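Local atomic coordinates of phosphoglycerate dehydrogenase (Lactobacillus plantarum, PDB entry 3EVT), a protein that probably catalyses the NAD-dependent oxidation of 3-phosphoglycerate to 3-phosphohydroxypyruvate, the step that opens serine biosynthesis from glycolysis. Residues A[293-298]-A[304-309]; A[16-21]-A[25-30]; A[52-55]-A[59-62]; A[93-98]-A[145-150]; A[151-156]-A[174-179]. All blocks are in the same frame, centred on the assembly; numbering follows the deposited sequence.

Contact 1. Residues A[293-298]-A[304-309]; sequences AANFAQ and TLVRNQ
N295, on helix 284-302, points the O and N of its carboxamide at the backbone of V306 and R307, with the R307 bonds in its plane. The C-terminal tail after helix 284-302 packs back on that helix here, beside strands 64-66 and 86-88 of the five-stranded parallel sheet. The amide matches R307 at both ends: OD1 of N295 accepts from R307 N at 2.8 Å, on an in-plane lone pair, and ND2 of N295 donates to R307 O at 2.8 Å, with that oxygen only 6° out of the amide plane. A second backbone donor, V306 N, reaches the same OD1 of N295 at 2.8 Å, nearly along the C=O axis. Its other ND2 bond goes to Q66 OE1, so bonds at both ends fix the rotation of this buried group. Chi1 of -80° sets CG of N295 beside the backbone N and opposite the carbonyl carbon, which carries the amide out to the tail. An alanine here is likely to leave V306 N and R307 N without their shared acceptor and Q66 OE1 without this donor. One helical turn on, Q298 lies side by side with T304, both pointing the same way, and its CG comes 3.1 Å from T304 O; the hydroxyl of T304 is bonded to D302. L305 packs on N295, its CD2 3.8 Å from N295 CB, and touches F64, V86 and A88. The methyl CG1 of V306 rests 4.0 Å from A294 CB.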
# COMPACT_ATOMS: atom_id res chain seq x y z
N ALA A 293 -3.53 -15.08 -13.14
CA ALA A 293 -2.25 -15.57 -12.62
C ALA A 293 -2.22 -15.60 -11.07
O ALA A 293 -1.80 -16.61 -10.45
CB ALA A 293 -1.05 -14.71 -13.18
N ALA A 294 -2.72 -14.53 -10.45
CA ALA A 294 -2.80 -14.49 -8.96
C ALA A 294 -3.83 -15.44 -8.39
O ALA A 294 -3.52 -16.17 -7.44
CB ALA A 294 -3.06 -13.06 -8.46
N ASN A 295 -5.04 -15.45 -8.94
CA ASN A 295 -6.05 -16.41 -8.48
C ASN A 295 -5.66 -17.88 -8.70
O ASN A 295 -5.96 -18.75 -7.86
CB ASN A 295 -7.40 -16.14 -9.11
CG ASN A 295 -8.17 -15.00 -8.42
OD1 ASN A 295 -8.02 -14.79 -7.21
ND2 ASN A 295 -9.00 -14.29 -9.17
N PHE A 296 -4.99 -18.16 -9.81
CA PHE A 296 -4.51 -19.50 -10.08
C PHE A 296 -3.35 -19.91 -9.13
O PHE A 296 -3.33 -21.04 -8.67
CB PHE A 296 -4.11 -19.63 -11.56
CG PHE A 296 -3.60 -21.01 -11.97
CD1 PHE A 296 -4.46 -22.08 -12.13
CD2 PHE A 296 -2.25 -21.19 -12.27
CE1 PHE A 296 -3.98 -23.35 -12.53
CE2 PHE A 296 -1.77 -22.44 -12.65
CZ PHE A 296 -2.63 -23.52 -12.80
N ALA A 297 -2.40 -19.03 -8.84
CA ALA A 297 -1.33 -19.37 -7.91
C ALA A 297 -1.85 -19.78 -6.53
O ALA A 297 -1.36 -20.74 -5.93
CB ALA A 297 -0.27 -18.22 -7.82
N GLN A 298 -2.90 -19.10 -6.09
CA GLN A 298 -3.49 -19.28 -4.79
C GLN A 298 -4.35 -20.53 -4.83
O GLN A 298 -4.29 -21.36 -3.91
CB GLN A 298 -4.31 -18.06 -4.45
CG GLN A 298 -4.96 -18.04 -3.10
CD GLN A 298 -3.99 -18.32 -1.97
OE1 GLN A 298 -2.78 -18.04 -2.06
NE2 GLN A 298 -4.51 -18.91 -0.91
N THR A 304 -8.03 -21.76 -2.70
CA THR A 304 -8.79 -20.51 -2.60
C THR A 304 -8.32 -19.46 -3.62
O THR A 304 -7.29 -19.64 -4.27
CB THR A 304 -8.69 -19.93 -1.16
OG1 THR A 304 -7.31 -19.66 -0.85
CG2 THR A 304 -9.26 -20.95 -0.17
N LEU A 305 -9.09 -18.36 -3.70
CA LEU A 305 -8.83 -17.24 -4.59
C LEU A 305 -8.40 -16.05 -3.79
O LEU A 305 -8.77 -15.92 -2.61
CB LEU A 305 -10.11 -16.89 -5.37
CG LEU A 305 -10.64 -18.07 -6.17
CD1 LEU A 305 -11.94 -17.67 -6.92
CD2 LEU A 305 -9.51 -18.56 -7.11
N VAL A 306 -7.64 -15.15 -4.41
CA VAL A 306 -7.23 -13.94 -3.75
C VAL A 306 -7.87 -12.65 -4.26
O VAL A 306 -7.82 -11.64 -3.58
CB VAL A 306 -5.76 -13.72 -3.86
CG1 VAL A 306 -5.35 -13.72 -5.30
CG2 VAL A 306 -5.42 -12.40 -3.22
N ARG A 307 -8.44 -12.67 -5.48
CA ARG A 307 -8.90 -11.42 -6.09
C ARG A 307 -10.26 -11.61 -6.77
O ARG A 307 -10.44 -12.52 -7.56
CB ARG A 307 -7.86 -10.95 -7.11
CG ARG A 307 -8.31 -9.82 -7.99
CD ARG A 307 -8.21 -8.46 -7.26
NE ARG A 307 -8.73 -7.36 -8.07
CZ ARG A 307 -7.99 -6.60 -8.86
NH1 ARG A 307 -6.67 -6.80 -8.93
NH2 ARG A 307 -8.56 -5.63 -9.59
N ASN A 308 -11.22 -10.75 -6.48
CA ASN A 308 -12.49 -10.70 -7.26
C ASN A 308 -13.34 -11.94 -7.21
O ASN A 308 -14.13 -12.20 -8.14
CB ASN A 308 -12.23 -10.35 -8.73
CG ASN A 308 -11.72 -8.94 -8.90
OD1 ASN A 308 -11.77 -8.18 -7.95
ND2 ASN A 308 -11.20 -8.58 -10.08
N GLN A 309 -13.20 -12.71 -6.14
CA GLN A 309 -14.09 -13.85 -5.96
C GLN A 309 -15.57 -13.43 -5.98
O GLN A 309 -16.01 -12.57 -5.21
CB GLN A 309 -13.74 -14.74 -4.75
CG GLN A 309 -14.48 -16.10 -4.83
CD GLN A 309 -14.21 -17.06 -3.67
OE1 GLN A 309 -13.31 -16.86 -2.88
NE2 GLN A 309 -14.95 -18.15 -3.64

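Contact 2. Residues A[16-21]-A[25-30]; sequences QQLQTT and WTFKDA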
# COMPACT_ATOMS: atom_id res chain seq x y z
N GLN A 16 3.93 -18.78 -21.75
CA GLN A 16 5.23 -19.31 -21.32
C GLN A 16 5.44 -19.30 -19.81
O GLN A 16 5.80 -20.32 -19.22
CB GLN A 16 6.38 -18.56 -22.00
CG GLN A 16 6.86 -19.19 -23.31
CD GLN A 16 7.24 -20.67 -23.15
OE1 GLN A 16 7.55 -21.34 -24.14
NE2 GLN A 16 7.21 -21.18 -21.92
N GLN A 17 5.24 -18.14 -19.19
CA GLN A 17 5.30 -18.01 -17.73
C GLN A 17 4.56 -19.16 -17.08
O GLN A 17 5.10 -19.79 -16.18
CB GLN A 17 4.60 -16.74 -17.24
CG GLN A 17 5.45 -15.49 -17.18
CD GLN A 17 4.60 -14.19 -17.31
OE1 GLN A 17 3.63 -13.97 -16.56
NE2 GLN A 17 4.97 -13.33 -18.27
N LEU A 18 3.32 -19.39 -17.52
CA LEU A 18 2.44 -20.39 -16.92
C LEU A 18 3.01 -21.79 -17.08
O LEU A 18 3.06 -22.57 -16.15
CB LEU A 18 1.06 -20.35 -17.58
CG LEU A 18 0.07 -19.28 -17.15
CD1 LEU A 18 -1.22 -19.45 -17.89
CD2 LEU A 18 -0.17 -19.40 -15.66
N GLN A 19 3.43 -22.10 -18.30
CA GLN A 19 3.87 -23.44 -18.60
C GLN A 19 5.16 -23.80 -17.88
O GLN A 19 5.30 -24.95 -17.47
CB GLN A 19 4.01 -23.65 -20.09
CG GLN A 19 2.71 -23.42 -20.85
CD GLN A 19 2.88 -23.65 -22.36
OE1 GLN A 19 2.06 -24.30 -23.02
NE2 GLN A 19 3.97 -23.11 -22.91
N THR A 20 6.06 -22.82 -17.68
CA THR A 20 7.28 -23.06 -16.87
C THR A 20 7.11 -22.92 -15.36
O THR A 20 7.83 -23.56 -14.62
CB THR A 20 8.49 -22.15 -17.27
OG1 THR A 20 8.38 -20.90 -16.57
CG2 THR A 20 8.48 -21.89 -18.73
N THR A 21 6.22 -22.08 -14.90
CA THR A 21 5.98 -21.99 -13.49
C THR A 21 5.22 -23.22 -13.03
O THR A 21 5.27 -23.57 -11.85
CB THR A 21 5.12 -20.79 -13.19
OG1 THR A 21 5.77 -19.61 -13.66
CG2 THR A 21 4.92 -20.64 -11.74
N TRP A 25 1.22 -28.79 -15.08
CA TRP A 25 -0.11 -28.43 -15.54
C TRP A 25 -0.11 -28.32 -17.07
O TRP A 25 0.88 -27.94 -17.65
CB TRP A 25 -0.54 -27.12 -14.90
CG TRP A 25 -1.17 -27.28 -13.55
CD1 TRP A 25 -0.52 -27.46 -12.36
CD2 TRP A 25 -2.58 -27.27 -13.23
NE1 TRP A 25 -1.44 -27.57 -11.34
CE2 TRP A 25 -2.70 -27.49 -11.85
CE3 TRP A 25 -3.75 -27.10 -13.99
CZ2 TRP A 25 -3.93 -27.51 -11.20
CZ3 TRP A 25 -4.98 -27.14 -13.34
CH2 TRP A 25 -5.06 -27.35 -11.97
N THR A 26 -1.21 -28.66 -17.73
CA THR A 26 -1.40 -28.38 -19.14
C THR A 26 -2.32 -27.18 -19.32
O THR A 26 -3.47 -27.17 -18.83
CB THR A 26 -2.09 -29.56 -19.87
OG1 THR A 26 -1.45 -30.78 -19.52
CG2 THR A 26 -1.96 -29.39 -21.35
N PHE A 27 -1.83 -26.18 -20.05
CA PHE A 27 -2.61 -25.01 -20.41
C PHE A 27 -3.15 -25.19 -21.84
O PHE A 27 -2.49 -24.89 -22.82
CB PHE A 27 -1.77 -23.75 -20.16
CG PHE A 27 -1.32 -23.65 -18.74
CD1 PHE A 27 -2.15 -23.04 -17.79
CD2 PHE A 27 -0.15 -24.30 -18.31
CE1 PHE A 27 -1.81 -23.00 -16.45
CE2 PHE A 27 0.22 -24.27 -16.97
CZ PHE A 27 -0.61 -23.61 -16.02
N LYS A 28 -4.35 -25.73 -21.95
CA LYS A 28 -4.84 -26.11 -23.28
C LYS A 28 -5.73 -25.09 -24.02
O LYS A 28 -6.87 -24.82 -23.62
CB LYS A 28 -5.55 -27.48 -23.23
CG LYS A 28 -5.65 -28.11 -24.64
CD LYS A 28 -5.90 -29.62 -24.63
CE LYS A 28 -5.32 -30.28 -25.91
NZ LYS A 28 -6.25 -31.26 -26.57
N ASP A 29 -5.21 -24.56 -25.11
CA ASP A 29 -6.00 -23.77 -26.06
C ASP A 29 -7.38 -24.41 -26.32
O ASP A 29 -7.46 -25.59 -26.66
CB ASP A 29 -5.20 -23.62 -27.36
CG ASP A 29 -5.74 -22.51 -28.28
OD1 ASP A 29 -6.94 -22.12 -28.16
OD2 ASP A 29 -4.95 -22.05 -29.15
N ALA A 30 -8.46 -23.65 -26.17
CA ALA A 30 -9.80 -24.22 -26.36
C ALA A 30 -10.09 -24.77 -27.76
O ALA A 30 -11.05 -25.52 -27.95
CB ALA A 30 -10.83 -23.20 -25.98
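L18 meets the F27 ring with CB and both methyls. CB stands over the middle of the ring, 3.9 Å from the centroid of F27 and 6° off the ring normal, a CH-pi contact on the face. With chi1 at -80°, CG is opposite the carbonyl carbon, and the branch carries on across the same ring. The methyl CD1 of L18 settles 3.7 Å from CD1 of F27, while L18 CD2 touches the neighbouring ring atom, F27 CE1, at 4.0 Å. The two side chains thus cross at about a right angle. Helix 12-21 and strand 26-29 belong to the beta-alpha-beta unit that begins with strand 3-6, and F27 seats the helix on the second strand; L18 also reaches M6 of the first strand and F289 of helix 284-302. The backbone joins in: L18 O lies 3.4 Å from CE2 of F27. A serine in place of F27 would probably leave the CB and both methyls of L18 without the ring they pack on and open a gap between helix and strand. Q19 passes the ring obliquely, its CG 3.9 Å from F27 CD2.

Contact 3. Residues A[52-55]-A[59-62]; sequences KTIL and TNQL
The amide of N60 lies against the end of helix 50-56 without bonding directly to it. N60 ND2 is 3.3 Å from I54 O, but the angle is too poor for a hydrogen bond, and the nitrogen is used elsewhere: it donates to R57 O, in the turn between the two segments, and to a water 3.2 Å from N60 ND2. That water in turn sits at L55 O, so it links the loop to the helix, although its distance to L55 is short enough to be taken with reserve. The other end of the amide turns back on its own chain. N60 OD1 accepts from L62 N at 2.9 Å, on an in-plane lone pair and with an N-H...O angle of 169°. A chi1 of 75° holds CG of N60 between its own backbone N and carbonyl carbon, and this folds OD1 over toward L62 N. With its rotation fixed by bonds at both ends, N60 is crossed at about a right angle by I54, whose methyl CG2 packs 3.7 Å from N60 CB. Further along, L55 and L62 meet methyl to methyl, CD2 of L55 standing 3.9 Å from CD2 of L62, with L55 also against A79 and L80 of helix 77-82. The Asx turn at N60 leads into strand 64-66 and completes the crossover from strand 41-45 through helix 50-56 of a beta-alpha-beta unit.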
# COMPACT_ATOMS: atom_id res chain seq x y z
N LYS A 52 -20.82 -25.31 -20.25
CA LYS A 52 -22.06 -26.12 -20.26
C LYS A 52 -21.84 -27.63 -20.46
O LYS A 52 -22.35 -28.46 -19.68
CB LYS A 52 -22.99 -25.61 -21.36
N THR A 53 -21.13 -27.99 -21.53
CA THR A 53 -20.89 -29.41 -21.82
C THR A 53 -20.29 -30.09 -20.59
O THR A 53 -20.88 -31.03 -20.03
CB THR A 53 -19.90 -29.59 -22.96
OG1 THR A 53 -20.22 -28.70 -24.03
CG2 THR A 53 -19.93 -31.02 -23.45
N ILE A 54 -19.14 -29.57 -20.14
CA ILE A 54 -18.38 -30.10 -18.99
C ILE A 54 -19.23 -30.29 -17.73
O ILE A 54 -19.24 -31.39 -17.11
CB ILE A 54 -17.14 -29.21 -18.74
CG1 ILE A 54 -16.16 -29.36 -19.89
CG2 ILE A 54 -16.42 -29.60 -17.47
CD1 ILE A 54 -15.11 -28.28 -19.96
N LEU A 55 -19.99 -29.26 -17.36
CA LEU A 55 -20.81 -29.33 -16.16
C LEU A 55 -21.92 -30.37 -16.26
O LEU A 55 -22.38 -30.88 -15.25
CB LEU A 55 -21.44 -27.96 -15.82
CG LEU A 55 -20.52 -26.82 -15.31
CD1 LEU A 55 -21.35 -25.59 -14.99
CD2 LEU A 55 -19.69 -27.23 -14.09
N THR A 59 -19.11 -36.61 -14.05
CA THR A 59 -17.75 -37.02 -13.82
C THR A 59 -16.67 -35.91 -14.12
O THR A 59 -15.47 -36.22 -14.25
CB THR A 59 -17.47 -38.19 -14.75
OG1 THR A 59 -17.82 -37.79 -16.08
CG2 THR A 59 -18.32 -39.44 -14.32
N ASN A 60 -17.08 -34.65 -14.23
CA ASN A 60 -16.14 -33.58 -14.53
C ASN A 60 -15.37 -33.27 -13.25
O ASN A 60 -15.80 -33.64 -12.17
CB ASN A 60 -16.86 -32.34 -15.07
CG ASN A 60 -17.59 -31.55 -14.00
OD1 ASN A 60 -17.01 -30.71 -13.31
ND2 ASN A 60 -18.88 -31.77 -13.90
N GLN A 61 -14.26 -32.55 -13.36
CA GLN A 61 -13.52 -32.14 -12.18
C GLN A 61 -13.31 -30.65 -12.13
O GLN A 61 -12.24 -30.18 -11.70
CB GLN A 61 -12.19 -32.84 -12.15
CG GLN A 61 -12.34 -34.34 -12.14
CD GLN A 61 -11.03 -35.02 -11.92
OE1 GLN A 61 -10.54 -35.08 -10.77
NE2 GLN A 61 -10.42 -35.52 -13.01
N LEU A 62 -14.29 -29.88 -12.57
CA LEU A 62 -14.07 -28.44 -12.68
C LEU A 62 -14.12 -27.84 -11.30
O LEU A 62 -15.02 -28.14 -10.50
CB LEU A 62 -15.09 -27.76 -13.60
CG LEU A 62 -14.93 -26.27 -13.86
CD1 LEU A 62 -13.68 -26.00 -14.71
CD2 LEU A 62 -16.19 -25.66 -14.55
O HOH W 1 -21.50 -30.28 -12.96

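Contact 4. Residues A[93-98]-A[145-150]; sequences IHADAI and TGQIGQ
At the start of helix 147-158, just past a glycine-rich turn that resembles the Rossmann type, Q147 and I148 pack on A95 and I98 of helix 93-110. A95 is at the centre: its CB lies 3.9 Å from CG1 of I148 and 3.6 Å from NE2 of Q147, so one methyl group touches a branched aliphatic chain and an amide end together. The long reach of Q147 comes from its torsions: chi1 of -167° puts CG opposite the backbone N, and the chain stays extended beyond it. NE2 of Q147 then donates to a water at 2.6 Å, which also accepts from A95 N at 2.9 Å, a bridge from the glutamine to the backbone near the first turn of helix 93-110. I98 crosses I148 at about a right angle. The CD1 methyls of I98 and I148 are 3.6 Å apart, and their CG2 methyls also touch, at 4.0 Å. G146 and G149 fit the GxGxxG pattern of dinucleotide-binding folds, consistent with a place in the NAD-binding domain of this dehydrogenase family; G146 is the N-cap residue, and a side chain on G149 would be crowded by T145. The turn is braced by Q150, whose NE2 donates to T145 O at 2.7 Å with an N-H...O angle of 172° and the acceptor in its amide plane. T145 is bonded onward through its hydroxyl to N167. On the other helix D96 forms a salt bridge with K155, while I93 packs on T287 and I291 of helix 284-302.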
# COMPACT_ATOMS: atom_id res chain seq x y z
N ILE A 93 -10.36 -2.81 -11.86
CA ILE A 93 -9.07 -2.54 -12.50
C ILE A 93 -8.72 -1.06 -12.59
O ILE A 93 -7.64 -0.63 -12.14
CB ILE A 93 -8.94 -3.16 -13.90
CG1 ILE A 93 -9.12 -4.69 -13.81
CG2 ILE A 93 -7.55 -2.76 -14.47
CD1 ILE A 93 -9.13 -5.40 -15.18
N HIS A 94 -9.63 -0.28 -13.16
CA HIS A 94 -9.45 1.17 -13.27
C HIS A 94 -9.37 1.77 -11.88
O HIS A 94 -8.47 2.51 -11.60
CB HIS A 94 -10.62 1.87 -14.00
CG HIS A 94 -10.49 1.90 -15.49
ND1 HIS A 94 -11.32 1.16 -16.34
CD2 HIS A 94 -9.65 2.58 -16.30
CE1 HIS A 94 -10.97 1.38 -17.60
NE2 HIS A 94 -9.95 2.23 -17.60
N ALA A 95 -10.33 1.46 -11.04
CA ALA A 95 -10.32 1.97 -9.65
C ALA A 95 -9.04 1.62 -8.88
O ALA A 95 -8.54 2.45 -8.17
CB ALA A 95 -11.54 1.50 -8.89
N ASP A 96 -8.51 0.40 -9.01
CA ASP A 96 -7.17 0.04 -8.48
C ASP A 96 -6.03 0.94 -8.95
O ASP A 96 -5.21 1.35 -8.12
CB ASP A 96 -6.80 -1.41 -8.83
CG ASP A 96 -6.97 -2.39 -7.63
OD1 ASP A 96 -8.09 -2.40 -7.00
OD2 ASP A 96 -6.00 -3.16 -7.32
N ALA A 97 -5.93 1.23 -10.25
CA ALA A 97 -4.86 2.11 -10.73
C ALA A 97 -4.94 3.51 -10.16
O ALA A 97 -3.94 4.06 -9.76
CB ALA A 97 -4.81 2.18 -12.29
N ILE A 98 -6.13 4.10 -10.16
CA ILE A 98 -6.31 5.43 -9.63
C ILE A 98 -5.99 5.47 -8.13
O ILE A 98 -5.40 6.41 -7.62
CB ILE A 98 -7.77 5.86 -9.81
CG1 ILE A 98 -8.11 6.00 -11.29
CG2 ILE A 98 -8.05 7.10 -8.99
CD1 ILE A 98 -9.73 6.04 -11.56
N THR A 145 -17.67 8.18 -2.18
CA THR A 145 -17.56 6.83 -1.64
C THR A 145 -18.08 5.79 -2.67
O THR A 145 -18.51 4.68 -2.31
CB THR A 145 -18.25 6.70 -0.25
OG1 THR A 145 -19.66 6.93 -0.37
CG2 THR A 145 -17.68 7.71 0.75
N GLY A 146 -18.02 6.17 -3.95
CA GLY A 146 -18.28 5.21 -5.04
C GLY A 146 -17.16 4.17 -5.13
O GLY A 146 -16.35 4.01 -4.20
N GLN A 147 -17.10 3.45 -6.26
CA GLN A 147 -16.17 2.34 -6.41
C GLN A 147 -14.72 2.80 -6.20
O GLN A 147 -13.94 2.13 -5.52
CB GLN A 147 -16.30 1.78 -7.83
CG GLN A 147 -15.62 0.42 -8.08
CD GLN A 147 -15.18 0.26 -9.55
OE1 GLN A 147 -15.63 1.00 -10.43
NE2 GLN A 147 -14.29 -0.69 -9.80
N ILE A 148 -14.36 3.93 -6.80
CA ILE A 148 -13.00 4.50 -6.62
C ILE A 148 -12.67 4.82 -5.15
O ILE A 148 -11.65 4.35 -4.63
CB ILE A 148 -12.79 5.73 -7.53
CG1 ILE A 148 -12.65 5.28 -9.00
CG2 ILE A 148 -11.56 6.54 -7.09
CD1 ILE A 148 -12.97 6.40 -9.95
N GLY A 149 -13.54 5.58 -4.49
CA GLY A 149 -13.37 5.96 -3.09
C GLY A 149 -13.14 4.71 -2.25
O GLY A 149 -12.31 4.69 -1.32
N GLN A 150 -13.87 3.64 -2.57
CA GLN A 150 -13.86 2.43 -1.77
C GLN A 150 -12.59 1.61 -1.98
O GLN A 150 -12.08 0.98 -1.04
CB GLN A 150 -15.07 1.57 -2.15
CG GLN A 150 -16.42 2.11 -1.65
CD GLN A 150 -17.58 1.29 -2.17
OE1 GLN A 150 -17.50 0.07 -2.26
NE2 GLN A 150 -18.66 1.96 -2.55
O HOH W 2 -12.57 -0.31 -11.75

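Contact 5. Residues A[151-156]-A[174-179]; sequences SLAAKA and DHFHET
Chi1 of -76° in F176, and a similar first torsion in H175, sets CG of each opposite its own carbonyl carbon, and each ring thereby presents a face to one of two successive alanines, A153 and A154. In F176 the CB starts away from the helix, and the ring turns back to meet it. The methyl of A153 stands almost exactly on the ring axis of F176, its CB 3.9 Å from the centroid and 2° off the normal, and all six ring carbons are about equally near. A154 treats the imidazole the same way, its CB 3.7 Å from the centroid of H175 and 13° off the normal. Both are CH-pi contacts over a face, with no hydrogen bond across the segments. CB of H175 also packs on A153 CB, 3.9 Å away. The backbone of H175 has a positive phi. The two rings differ in setting: F176 is buried, its other neighbours including I142 and V163 on the strands and Q150 on the helix, whereas H175 is exposed. The next residue, H177, stacks its ring on H162 and is hydrogen-bonded through NE2 to M161 O. Small alanine side chains let the loop come close, with CA of A154 and CA of H175 5.2 Å apart. Here the loop between strands 162-167 and 178-181 is laid on helix 147-158, at one edge of the parallel sheet of a Rossmann-type NAD-binding domain.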
# COMPACT_ATOMS: atom_id res chain seq x y z
N SER A 151 -12.09 1.61 -3.22
CA SER A 151 -10.84 0.89 -3.48
C SER A 151 -9.65 1.66 -2.91
O SER A 151 -8.75 1.06 -2.37
CB SER A 151 -10.70 0.49 -4.95
OG SER A 151 -10.11 1.53 -5.71
N LEU A 152 -9.69 2.99 -2.96
CA LEU A 152 -8.67 3.79 -2.26
C LEU A 152 -8.71 3.53 -0.74
O LEU A 152 -7.67 3.27 -0.13
CB LEU A 152 -8.81 5.28 -2.56
CG LEU A 152 -7.82 6.18 -1.78
CD1 LEU A 152 -6.34 5.74 -1.94
CD2 LEU A 152 -8.00 7.69 -2.13
N ALA A 153 -9.92 3.63 -0.15
CA ALA A 153 -10.16 3.25 1.25
C ALA A 153 -9.59 1.88 1.67
O ALA A 153 -8.98 1.73 2.75
CB ALA A 153 -11.65 3.29 1.57
N ALA A 154 -9.83 0.86 0.84
CA ALA A 154 -9.34 -0.49 1.15
C ALA A 154 -7.81 -0.46 1.24
O ALA A 154 -7.23 -1.03 2.16
CB ALA A 154 -9.80 -1.52 0.08
N LYS A 155 -7.15 0.18 0.27
CA LYS A 155 -5.67 0.13 0.29
C LYS A 155 -5.07 0.94 1.44
O LYS A 155 -4.15 0.49 2.11
CB LYS A 155 -5.08 0.59 -1.03
CG LYS A 155 -5.38 -0.28 -2.20
CD LYS A 155 -4.87 0.39 -3.49
CE LYS A 155 -5.55 -0.25 -4.67
NZ LYS A 155 -5.08 -1.64 -4.75
N ALA A 156 -5.62 2.12 1.67
CA ALA A 156 -5.15 3.03 2.69
C ALA A 156 -5.32 2.35 4.04
O ALA A 156 -4.43 2.35 4.89
CB ALA A 156 -5.97 4.33 2.62
N ASP A 174 -18.31 0.45 1.84
CA ASP A 174 -17.32 -0.60 2.06
C ASP A 174 -15.91 -0.05 2.27
O ASP A 174 -15.48 0.80 1.51
CB ASP A 174 -17.28 -1.52 0.85
CG ASP A 174 -18.40 -2.53 0.86
OD1 ASP A 174 -19.15 -2.51 1.85
OD2 ASP A 174 -18.52 -3.36 -0.10
N HIS A 175 -15.22 -0.54 3.29
CA HIS A 175 -13.84 -0.20 3.64
C HIS A 175 -13.58 1.12 4.33
O HIS A 175 -12.50 1.33 4.88
CB HIS A 175 -12.92 -0.33 2.45
CG HIS A 175 -13.06 -1.63 1.73
ND1 HIS A 175 -12.64 -2.82 2.28
CD2 HIS A 175 -13.60 -1.94 0.53
CE1 HIS A 175 -12.90 -3.80 1.44
NE2 HIS A 175 -13.48 -3.29 0.37
N PHE A 176 -14.54 2.04 4.28
CA PHE A 176 -14.39 3.27 5.02
C PHE A 176 -14.63 3.01 6.49
O PHE A 176 -15.58 2.39 6.82
CB PHE A 176 -15.42 4.29 4.54
CG PHE A 176 -15.08 4.90 3.23
CD1 PHE A 176 -14.31 6.03 3.16
CD2 PHE A 176 -15.55 4.36 2.06
CE1 PHE A 176 -14.02 6.60 1.95
CE2 PHE A 176 -15.27 4.93 0.85
CZ PHE A 176 -14.52 6.03 0.77
N HIS A 177 -13.78 3.50 7.39
CA HIS A 177 -14.09 3.34 8.80
C HIS A 177 -15.30 4.18 9.26
O HIS A 177 -15.96 3.82 10.23
CB HIS A 177 -12.93 3.78 9.67
CG HIS A 177 -11.64 3.12 9.32
ND1 HIS A 177 -11.25 1.92 9.88
CD2 HIS A 177 -10.65 3.49 8.49
CE1 HIS A 177 -10.07 1.58 9.39
NE2 HIS A 177 -9.68 2.52 8.56
N GLU A 178 -15.49 5.35 8.66
CA GLU A 178 -16.63 6.17 8.98
C GLU A 178 -16.98 6.90 7.73
O GLU A 178 -16.09 7.18 6.95
CB GLU A 178 -16.29 7.28 10.00
CG GLU A 178 -15.43 6.88 11.17
CD GLU A 178 -15.02 8.10 12.02
OE1 GLU A 178 -15.84 9.05 12.14
OE2 GLU A 178 -13.89 8.14 12.56
N THR A 179 -18.26 7.27 7.57
CA THR A 179 -18.67 8.15 6.48
C THR A 179 -19.46 9.34 7.04
O THR A 179 -20.06 9.22 8.09
CB THR A 179 -19.56 7.42 5.49
OG1 THR A 179 -20.63 6.84 6.22
CG2 THR A 179 -18.82 6.29 4.84

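Overall arrangement
From the N terminus, contact 2 closes a short turn between helix 12-21 and strand 26-29, and contact 3 another between helix 50-56 and the approach to strand 64-66; both lie in the domain built on the five-stranded sheet. Contact 4 spans 46 residues and joins helix 93-110 to the first turn of helix 147-158. Contact 5 closes the 17-residue excursion through strand 162-167 back onto that same helix, and D96 to K155 is a salt bridge between the two. Contact 1 closes the short turn after helix 284-302, yet F296 packs on F27 and W25 of contact 2, and R307 lies near D96 and I93 of contact 4. The five follow one another along the chain without nesting or crossing.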